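Side-chain contact in putative uncharacterized protein (Wolbachia pipientis, PDB 3F4S), which is a DsbA-type thiol-disulfide oxidoreductase of the thioredoxin fold that probably introduces disulfide bonds into other proteins: residues S124-L129 with Q145-K150. The protein carries 1 engineered substitution. Residues are numbered along the deposited sequence; the frame is centred on the assembly and turned at random. Where two conformers were deposited one is given.
Sequences SDLTLL and QCINDK
At the start of helix 127-135, L126 and L129 close on the side chain of I147, at the end of helix 140-147. D125, just before L126, shapes the turn into the first of these helices. Its carboxylate serves the backbone of its own segment: D125 OD1 accepts from T127 N at 2.9 Å, closing an Asx turn, and the amide arrives from above the carboxylate plane, 37° out of it. T127 OG1 donates to D125 OD1, 2.6 Å away, meeting the syn lone pair of that carboxylate oxygen. OD2 is taken by N119, so both carboxylate oxygens have partners as the chain turns into the helix.

L126, at the N-cap position, points at the other segment. It meets I147 tip to tip, methyl against methyl, with L126 CD1 3.8 Å from I147 CD1, while I147 CG1 lies slightly farther from the same leucine methyl. One turn on, L129 crosses I147 at a slant and brings its CD1 to 3.7 Å from I147 CD1. In both leucines CG lies opposite the carbonyl carbon (chi1 -57° and -60°), and an extended chi2 carries CD1 outward to the isoleucine. In the conformer described here the end methyl of I147 meets both leucines; I147 was deposited in two conformers, so these contacts are less certain. No hydrogen bond links the segments.

This small apolar contact joins the first turn of helix 127-135 to the end of helix 140-147 in the helical part of the molecule. Helix 86-94 borders it, with Y86 and K90 against L126 and L94 against L129; the amine of K90 is also hydrogen-bonded to the carbonyl oxygen of I147. Next to I147, C146 is disulfide-bonded to C97, tying helix 140-147 to the link between helices 86-94 and 101-113.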
loop_
_atom_site.group_PDB
_atom_site.type_symbol
_atom_site.label_atom_id
_atom_site.label_comp_id
_atom_site.label_asym_id
_atom_site.label_seq_id
_atom_site.Cartn_x
_atom_site.Cartn_y
_atom_site.Cartn_z
ATOM N N SER A 124 -18.198 13.595 4.217
ATOM C CA SER A 124 -18.108 12.933 5.514
ATOM C C SER A 124 -18.966 11.674 5.570
ATOM O O SER A 124 -19.023 11.001 6.596
ATOM C CB SER A 124 -18.529 13.889 6.639
ATOM O OG SER A 124 -17.675 15.019 6.705
ATOM N N ASP A 125 -19.643 11.364 4.471
ATOM C CA ASP A 125 -20.535 10.205 4.420
ATOM C C ASP A 125 -19.708 8.930 4.245
ATOM O O ASP A 125 -19.072 8.748 3.211
ATOM C CB ASP A 125 -21.523 10.377 3.259
ATOM C CG ASP A 125 -22.526 9.228 3.140
ATOM O OD1 ASP A 125 -22.431 8.240 3.909
ATOM O OD2 ASP A 125 -23.417 9.321 2.261
ATOM N N LEU A 126 -19.707 8.067 5.264
ATOM C CA LEU A 126 -18.917 6.830 5.242
ATOM C C LEU A 126 -19.756 5.576 4.954
ATOM O O LEU A 126 -19.360 4.451 5.285
ATOM C CB LEU A 126 -18.136 6.668 6.552
ATOM C CG LEU A 126 -17.199 7.837 6.889
ATOM C CD1 LEU A 126 -16.456 7.579 8.200
ATOM C CD2 LEU A 126 -16.215 8.095 5.749
ATOM N N THR A 127 -20.900 5.762 4.311
ATOM C CA THR A 127 -21.754 4.627 3.930
ATOM C C THR A 127 -20.957 3.537 3.197
ATOM O O THR A 127 -21.163 2.344 3.414
ATOM C CB THR A 127 -22.922 5.089 3.039
ATOM O OG1 THR A 127 -23.757 5.988 3.774
ATOM C CG2 THR A 127 -23.763 3.898 2.580
ATOM N N LEU A 128 -20.039 3.943 2.327
ATOM C CA LEU A 128 -19.251 2.958 1.588
ATOM C C LEU A 128 -18.494 2.040 2.546
ATOM O O LEU A 128 -18.450 0.822 2.348
ATOM C CB LEU A 128 -18.271 3.629 0.615
ATOM C CG LEU A 128 -17.300 2.657 -0.069
ATOM C CD1 LEU A 128 -18.042 1.495 -0.757
ATOM C CD2 LEU A 128 -16.428 3.390 -1.092
ATOM N N LEU A 129 -17.889 2.620 3.579
ATOM C CA LEU A 129 -17.170 1.808 4.560
ATOM C C LEU A 129 -18.124 0.904 5.358
ATOM O O LEU A 129 -17.761 -0.210 5.710
ATOM C CB LEU A 129 -16.314 2.677 5.497
ATOM C CG LEU A 129 -15.228 3.534 4.829
ATOM C CD1 LEU A 129 -14.371 4.250 5.871
ATOM C CD2 LEU A 129 -14.355 2.711 3.889
ATOM N N GLN A 145 -15.118 1.210 16.755
ATOM C CA GLN A 145 -13.865 1.359 17.463
ATOM C C GLN A 145 -12.735 1.677 16.489
ATOM O O GLN A 145 -11.928 2.576 16.724
ATOM C CB GLN A 145 -13.554 0.105 18.275
ATOM C CG GLN A 145 -12.352 0.267 19.179
ATOM C CD GLN A 145 -12.492 -0.502 20.476
ATOM O OE1 GLN A 145 -13.341 -1.384 20.600
ATOM N NE2 GLN A 145 -11.658 -0.167 21.453
ATOM N N CYS A 146 -12.686 0.959 15.376
ATOM C CA CYS A 146 -11.613 1.195 14.419
ATOM C C CYS A 146 -11.676 2.581 13.781
ATOM O O CYS A 146 -10.650 3.240 13.629
ATOM C CB CYS A 146 -11.583 0.108 13.346
ATOM S SG CYS A 146 -10.843 -1.434 13.930
ATOM N N ILE A 147 -12.865 3.023 13.383
ATOM C CA ILE A 147 -13.012 4.287 12.675
ATOM C C ILE A 147 -12.807 5.501 13.588
ATOM O O ILE A 147 -12.667 6.633 13.120
ATOM C CB ILE A 147 -14.382 4.346 11.972
ATOM C CG1 ILE A 147 -14.240 5.007 10.602
ATOM C CG2 ILE A 147 -15.421 5.025 12.854
ATOM C CD1 ILE A 147 -15.038 4.339 9.535
ATOM N N ASN A 148 -12.798 5.257 14.893
ATOM C CA ASN A 148 -12.597 6.335 15.855
ATOM C C ASN A 148 -11.304 6.222 16.663
ATOM O O ASN A 148 -11.099 6.962 17.627
ATOM C CB ASN A 148 -13.803 6.437 16.786
ATOM C CG ASN A 148 -15.045 6.905 16.065
ATOM O OD1 ASN A 148 -15.083 8.018 15.538
ATOM N ND2 ASN A 148 -16.069 6.060 16.030
ATOM N N ASP A 149 -10.431 5.301 16.270
ATOM C CA ASP A 149 -9.236 5.011 17.049
ATOM C C ASP A 149 -8.171 6.094 16.850
ATOM O O ASP A 149 -7.472 6.122 15.831
ATOM C CB ASP A 149 -8.689 3.624 16.692
ATOM C CG ASP A 149 -7.618 3.148 17.660
ATOM O OD1 ASP A 149 -6.861 3.993 18.189
ATOM O OD2 ASP A 149 -7.535 1.924 17.895
ATOM N N LYS A 150 -8.067 6.991 17.825
ATOM C CA LYS A 150 -7.139 8.115 17.746
ATOM C C LYS A 150 -5.687 7.651 17.630
ATOM O O LYS A 150 -4.884 8.283 16.950
ATOM C CB LYS A 150 -7.302 9.037 18.964
#